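Local coordinates for protein 6-phosphogluconate dehydrogenase (Decarboxylating) (Geobacter metallireducens, PDB 4E21) that probably catalyses the NADP-dependent oxidative decarboxylation of 6-phosphogluconate to ribulose 5-phosphate in the pentose phosphate pathway, at residues 220-225 with 324-329; 208-213 with 303-308. All blocks are in the same frame, centred on the assembly; numbering follows the deposited sequence.

Interaction 1: residues 220-225 with 324-329; sequences LMAAYA and SSALYE
Ala222 and Ala326 meet methyl to methyl, each aimed at the other helix, with Ala222 CB only 3.4 Å from Ala326 CB. This is a tight approach, possible because neither helix puts anything bulkier at that point: the two backbones come to 5.4 Å between Ala222 CA and Ala326 CA. Residues 220-225 and 324-329 thus share a small patch, and Tyr218 of helix 205-232 packs on Ala326 and Leu327 beside it.

Glu329, one turn of helix on from Ala326, supplies the other touch. Its CB already heads toward residues 220-225 and lies 3.6 Å from Ser325 O of its own helix. At CG the chain is anti to the carbonyl carbon (chi1 -72°), which sends it back alongside the preceding turn, and CG sits 3.2 Å from the same Ser325 O. Beyond CG the chain runs extended (chi2 173°) and carries CD toward helix 205-232. There the carboxylate divides its work: OE1 comes to 3.7 Å from Ala222 CB, a van der Waals contact at the side of the methyl, while OE2 turns away from that methyl and lies close to Glu226 OE2, a like charge.

Neighbouring subunits complete the surroundings. Val322 of the second subunit packs on Ala222, and His321 of both the second and the third subunit packs on Glu329; across the third-subunit interface Ser324 OG and Tyr328 OH are each hydrogen-bonded to the other's counterpart.

The chemistry is therefore lopsided. Two buried methyls give a close apolar point where the helices of the C-terminal domain converge near subunit interfaces, and a carboxylate lies beside it without gaining a polar partner from residues 220-225. The nearness of Glu226 OE2 would probably raise the proton affinity of one of the two acids.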
loop_
_atom_site.group_PDB
_atom_site.type_symbol
_atom_site.label_atom_id
_atom_site.label_comp_id
_atom_site.label_asym_id
_atom_site.label_seq_id
_atom_site.Cartn_x
_atom_site.Cartn_y
_atom_site.Cartn_z
ATOM N N LEU B 220 11.826 6.869 1.346
ATOM C CA LEU B 220 13.143 6.283 1.602
ATOM C C LEU B 220 13.294 5.870 3.058
ATOM O O LEU B 220 13.742 4.768 3.328
ATOM C CB LEU B 220 14.273 7.246 1.241
ATOM C CG LEU B 220 14.319 7.824 -0.169
ATOM C CD1 LEU B 220 15.421 8.866 -0.245
ATOM C CD2 LEU B 220 14.575 6.688 -1.174
HETATM N N MSE B 221 12.928 6.758 3.985
HETATM C CA MSE B 221 12.965 6.435 5.402
HETATM C C MSE B 221 12.067 5.247 5.757
HETATM O O MSE B 221 12.484 4.357 6.502
HETATM C CB MSE B 221 12.582 7.648 6.233
HETATM C CG MSE B 221 13.594 8.775 6.140
HETATM SE SE MSE B 221 12.863 10.469 6.826
HETATM C CE MSE B 221 12.361 9.934 8.623
ATOM N N ALA B 222 10.844 5.233 5.221
ATOM C CA ALA B 222 9.939 4.102 5.384
ATOM C C ALA B 222 10.513 2.767 4.863
ATOM O O ALA B 222 10.295 1.724 5.471
ATOM C CB ALA B 222 8.585 4.395 4.734
ATOM N N ALA B 223 11.236 2.786 3.749
ATOM C CA ALA B 223 11.844 1.552 3.241
ATOM C C ALA B 223 12.890 1.000 4.221
ATOM O O ALA B 223 12.911 -0.199 4.530
ATOM C CB ALA B 223 12.464 1.771 1.860
ATOM N N TYR B 224 13.772 1.874 4.697
ATOM C CA TYR B 224 14.784 1.447 5.652
ATOM C C TYR B 224 14.146 0.953 6.945
ATOM O O TYR B 224 14.507 -0.103 7.485
ATOM C CB TYR B 224 15.757 2.593 5.965
ATOM C CG TYR B 224 16.755 2.906 4.865
ATOM C CD1 TYR B 224 17.700 1.974 4.482
ATOM C CD2 TYR B 224 16.760 4.140 4.237
ATOM C CE1 TYR B 224 18.621 2.250 3.486
ATOM C CE2 TYR B 224 17.680 4.436 3.246
ATOM C CZ TYR B 224 18.611 3.485 2.869
ATOM O OH TYR B 224 19.545 3.765 1.885
ATOM N N ALA B 225 13.195 1.734 7.440
ATOM C CA ALA B 225 12.559 1.469 8.716
ATOM C C ALA B 225 11.838 0.122 8.687
ATOM O O ALA B 225 11.991 -0.675 9.606
ATOM C CB ALA B 225 11.587 2.627 9.086
ATOM N N SER B 324 2.621 7.360 -0.359
ATOM C CA SER B 324 1.418 7.530 0.469
ATOM C C SER B 324 1.480 6.645 1.703
ATOM O O SER B 324 1.148 7.067 2.821
ATOM C CB SER B 324 0.143 7.234 -0.320
ATOM O OG SER B 324 0.181 7.938 -1.542
ATOM N N SER B 325 1.886 5.406 1.496
ATOM C CA SER B 325 1.976 4.496 2.614
ATOM C C SER B 325 2.977 4.952 3.674
ATOM O O SER B 325 2.718 4.808 4.862
ATOM C CB SER B 325 2.238 3.095 2.121
ATOM O OG SER B 325 0.976 2.540 1.779
ATOM N N ALA B 326 4.085 5.554 3.246
ATOM C CA ALA B 326 5.065 6.097 4.195
ATOM C C ALA B 326 4.442 7.227 5.017
ATOM O O ALA B 326 4.680 7.349 6.232
ATOM C CB ALA B 326 6.318 6.584 3.480
ATOM N N LEU B 327 3.637 8.045 4.359
ATOM C CA LEU B 327 2.897 9.086 5.061
ATOM C C LEU B 327 1.888 8.483 6.051
ATOM O O LEU B 327 1.808 8.928 7.210
ATOM C CB LEU B 327 2.182 10.017 4.070
ATOM C CG LEU B 327 1.360 11.160 4.675
ATOM C CD1 LEU B 327 2.253 12.171 5.387
ATOM C CD2 LEU B 327 0.548 11.855 3.575
ATOM N N TYR B 328 1.122 7.487 5.596
ATOM C CA TYR B 328 0.059 6.914 6.424
ATOM C C TYR B 328 0.639 6.220 7.648
ATOM O O TYR B 328 -0.005 6.167 8.709
ATOM C CB TYR B 328 -0.843 5.949 5.638
ATOM C CG TYR B 328 -1.530 6.605 4.454
ATOM C CD1 TYR B 328 -1.796 5.891 3.279
ATOM C CD2 TYR B 328 -1.899 7.941 4.507
ATOM C CE1 TYR B 328 -2.424 6.505 2.184
ATOM C CE2 TYR B 328 -2.509 8.569 3.427
ATOM C CZ TYR B 328 -2.775 7.846 2.270
ATOM O OH TYR B 328 -3.364 8.479 1.213
ATOM N N GLU B 329 1.850 5.685 7.502
ATOM C CA GLU B 329 2.482 5.041 8.632
ATOM C C GLU B 329 2.764 6.062 9.711
ATOM O O GLU B 329 2.659 5.760 10.897
ATOM C CB GLU B 329 3.751 4.272 8.216
ATOM C CG GLU B 329 3.437 2.975 7.424
ATOM C CD GLU B 329 4.696 2.327 6.884
ATOM O OE1 GLU B 329 5.592 3.067 6.458
ATOM O OE2 GLU B 329 4.813 1.087 6.899
#

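Interaction 2: residues 208-213 with 303-308; sequences FVKMVH and SGEGRW
Met211 (a selenomethionine) has CG anti to the backbone N (chi1 157°) and bends at chi3 (83°), which brings its selenium beside Trp308 and folds its methyl back over its own helix. SE lies 3.4 Å from Trp308 CB and 3.7 Å from Trp308 O, while CG rests 3.7 Å from Glu305 O. The terminal CE stands 3.5 Å above the centre of the Phe208 ring. Trp308 thus meets the selenium with the foot of its side chain; one face of its indole covers Gly304 O and Glu305 N, where Gly304 is the N-cap of helix 305-316.

Glu305 CG lies 3.9 Å from Met211 CA, and the bend at chi2 (98°) then turns the carboxylate toward Lys210. Lys210 NZ stops 4.4 Å from Glu305 OE2, beyond a salt bridge, though the opposite charges probably still attract. A bound (4R)-2-methylpentane-2,4-diol, probably from the crystallisation liquor, lies about 5 Å from the Glu305 side chain and may mark a pocket.

Within the 6-phosphogluconate dehydrogenase C-terminal region, Met211 also packs on Thr309 and Ala312, while Val209 and Lys210 touch Met155 of strand 153-157, so this part of helix 205-232 lies between that strand and helix 305-316.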
loop_
_atom_site.group_PDB
_atom_site.type_symbol
_atom_site.label_atom_id
_atom_site.label_comp_id
_atom_site.label_asym_id
_atom_site.label_seq_id
_atom_site.Cartn_x
_atom_site.Cartn_y
_atom_site.Cartn_z
ATOM N N PHE B 208 7.808 23.474 -5.408
ATOM C CA PHE B 208 7.195 22.269 -5.960
ATOM C C PHE B 208 8.199 21.106 -5.919
ATOM O O PHE B 208 7.888 20.002 -5.464
ATOM C CB PHE B 208 6.709 22.488 -7.388
ATOM C CG PHE B 208 5.867 21.354 -7.925
ATOM C CD1 PHE B 208 6.456 20.148 -8.303
ATOM C CD2 PHE B 208 4.493 21.495 -8.060
ATOM C CE1 PHE B 208 5.687 19.094 -8.794
ATOM C CE2 PHE B 208 3.711 20.440 -8.556
ATOM C CZ PHE B 208 4.319 19.236 -8.923
ATOM N N VAL B 209 9.412 21.366 -6.378
ATOM C CA VAL B 209 10.427 20.335 -6.377
ATOM C C VAL B 209 10.881 19.970 -4.964
ATOM O O VAL B 209 11.158 18.806 -4.689
ATOM C CB VAL B 209 11.617 20.689 -7.287
ATOM C CG1 VAL B 209 12.737 19.640 -7.135
ATOM C CG2 VAL B 209 11.147 20.775 -8.751
ATOM N N LYS B 210 10.954 20.942 -4.061
ATOM C CA LYS B 210 11.370 20.643 -2.687
ATOM C C LYS B 210 10.330 19.752 -1.989
ATOM O O LYS B 210 10.667 18.855 -1.211
ATOM C CB LYS B 210 11.596 21.943 -1.896
ATOM C CG LYS B 210 11.506 21.784 -0.390
ATOM C CD LYS B 210 12.755 21.163 0.181
ATOM C CE LYS B 210 12.541 20.703 1.619
ATOM N NZ LYS B 210 12.202 21.836 2.504
HETATM N N MSE B 211 9.063 20.029 -2.267
HETATM C CA MSE B 211 7.947 19.243 -1.753
HETATM C C MSE B 211 8.110 17.735 -2.082
HETATM O O MSE B 211 7.980 16.877 -1.204
HETATM C CB MSE B 211 6.641 19.832 -2.323
HETATM C CG MSE B 211 5.443 18.928 -2.373
HETATM SE SE MSE B 211 3.873 19.779 -3.219
HETATM C CE MSE B 211 4.275 19.491 -5.106
ATOM N N VAL B 212 8.417 17.439 -3.340
ATOM C CA VAL B 212 8.503 16.072 -3.829
ATOM C C VAL B 212 9.765 15.404 -3.255
ATOM O O VAL B 212 9.733 14.241 -2.868
ATOM C CB VAL B 212 8.498 16.051 -5.372
ATOM C CG1 VAL B 212 8.735 14.627 -5.928
ATOM C CG2 VAL B 212 7.183 16.635 -5.905
ATOM N N HIS B 213 10.854 16.165 -3.177
ATOM C CA HIS B 213 12.047 15.762 -2.446
ATOM C C HIS B 213 11.699 15.244 -1.061
ATOM O O HIS B 213 12.199 14.214 -0.641
ATOM C CB HIS B 213 12.995 16.955 -2.347
ATOM C CG HIS B 213 14.060 16.820 -1.311
ATOM N ND1 HIS B 213 13.821 17.014 0.033
ATOM C CD2 HIS B 213 15.385 16.561 -1.424
ATOM C CE1 HIS B 213 14.950 16.867 0.705
ATOM N NE2 HIS B 213 15.914 16.595 -0.157
ATOM N N SER B 303 5.446 17.314 8.460
ATOM C CA SER B 303 5.367 18.775 8.410
ATOM C C SER B 303 4.558 19.381 7.269
ATOM O O SER B 303 4.389 20.600 7.203
ATOM C CB SER B 303 6.761 19.396 8.438
ATOM O OG SER B 303 7.411 19.032 9.639
ATOM N N GLY B 304 4.065 18.548 6.369
ATOM C CA GLY B 304 3.183 19.050 5.339
ATOM C C GLY B 304 3.612 18.657 3.949
ATOM O O GLY B 304 2.787 18.226 3.152
ATOM N N GLU B 305 4.892 18.801 3.641
ATOM C CA GLU B 305 5.364 18.526 2.286
ATOM C C GLU B 305 5.032 17.107 1.836
ATOM O O GLU B 305 4.741 16.885 0.674
ATOM C CB GLU B 305 6.855 18.783 2.172
ATOM C CG GLU B 305 7.195 20.254 1.910
ATOM C CD GLU B 305 7.576 21.024 3.168
ATOM O OE1 GLU B 305 7.572 20.418 4.286
ATOM O OE2 GLU B 305 7.882 22.242 3.014
ATOM N N GLY B 306 5.065 16.152 2.760
ATOM C CA GLY B 306 4.644 14.797 2.455
ATOM C C GLY B 306 3.184 14.751 2.039
ATOM O O GLY B 306 2.839 14.097 1.048
ATOM N N ARG B 307 2.312 15.428 2.783
ATOM C CA ARG B 307 0.913 15.474 2.376
ATOM C C ARG B 307 0.736 16.162 1.026
ATOM O O ARG B 307 -0.022 15.680 0.182
ATOM C CB ARG B 307 0.037 16.155 3.424
ATOM C CG ARG B 307 0.236 15.605 4.788
ATOM C CD ARG B 307 -0.769 16.144 5.763
ATOM N NE ARG B 307 -0.377 15.854 7.142
ATOM C CZ ARG B 307 -1.235 15.802 8.156
ATOM N NH1 ARG B 307 -2.529 16.006 7.932
ATOM N NH2 ARG B 307 -0.801 15.557 9.387
ATOM N N TRP B 308 1.403 17.297 0.834
ATOM C CA TRP B 308 1.251 18.061 -0.399
ATOM C C TRP B 308 1.687 17.227 -1.591
ATOM O O TRP B 308 1.129 17.340 -2.666
ATOM C CB TRP B 308 2.047 19.374 -0.356
ATOM C CG TRP B 308 1.761 20.195 0.866
ATOM C CD1 TRP B 308 0.660 20.106 1.674
ATOM C CD2 TRP B 308 2.568 21.255 1.404
ATOM N NE1 TRP B 308 0.744 21.020 2.695
ATOM C CE2 TRP B 308 1.904 21.741 2.553
ATOM C CE3 TRP B 308 3.787 21.833 1.029
ATOM C CZ2 TRP B 308 2.421 22.790 3.334
ATOM C CZ3 TRP B 308 4.307 22.877 1.809
ATOM C CH2 TRP B 308 3.624 23.341 2.946
#

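In the fold
From the N terminus the chain first builds the nucleotide-binding domain, whose mixed sheet ends in strand 197-201, and then enters the long helix 205-232. That helix carries the first segment of both contacts. Interaction 2 closes a loop of 89 intervening residues when the start of helix 305-316 returns to residues 208-213; interaction 1 closes one of 98 when helix 321-333 reaches residues 220-225. The segments alternate along the chain, so the loops cross and neither nests in the other. Their centres are 14 Å apart, and Leu327 CD2 packs 3.8 Å from Arg307 CA, joining them directly. Together they bring two consecutive helices against one, and both touch the second subunit.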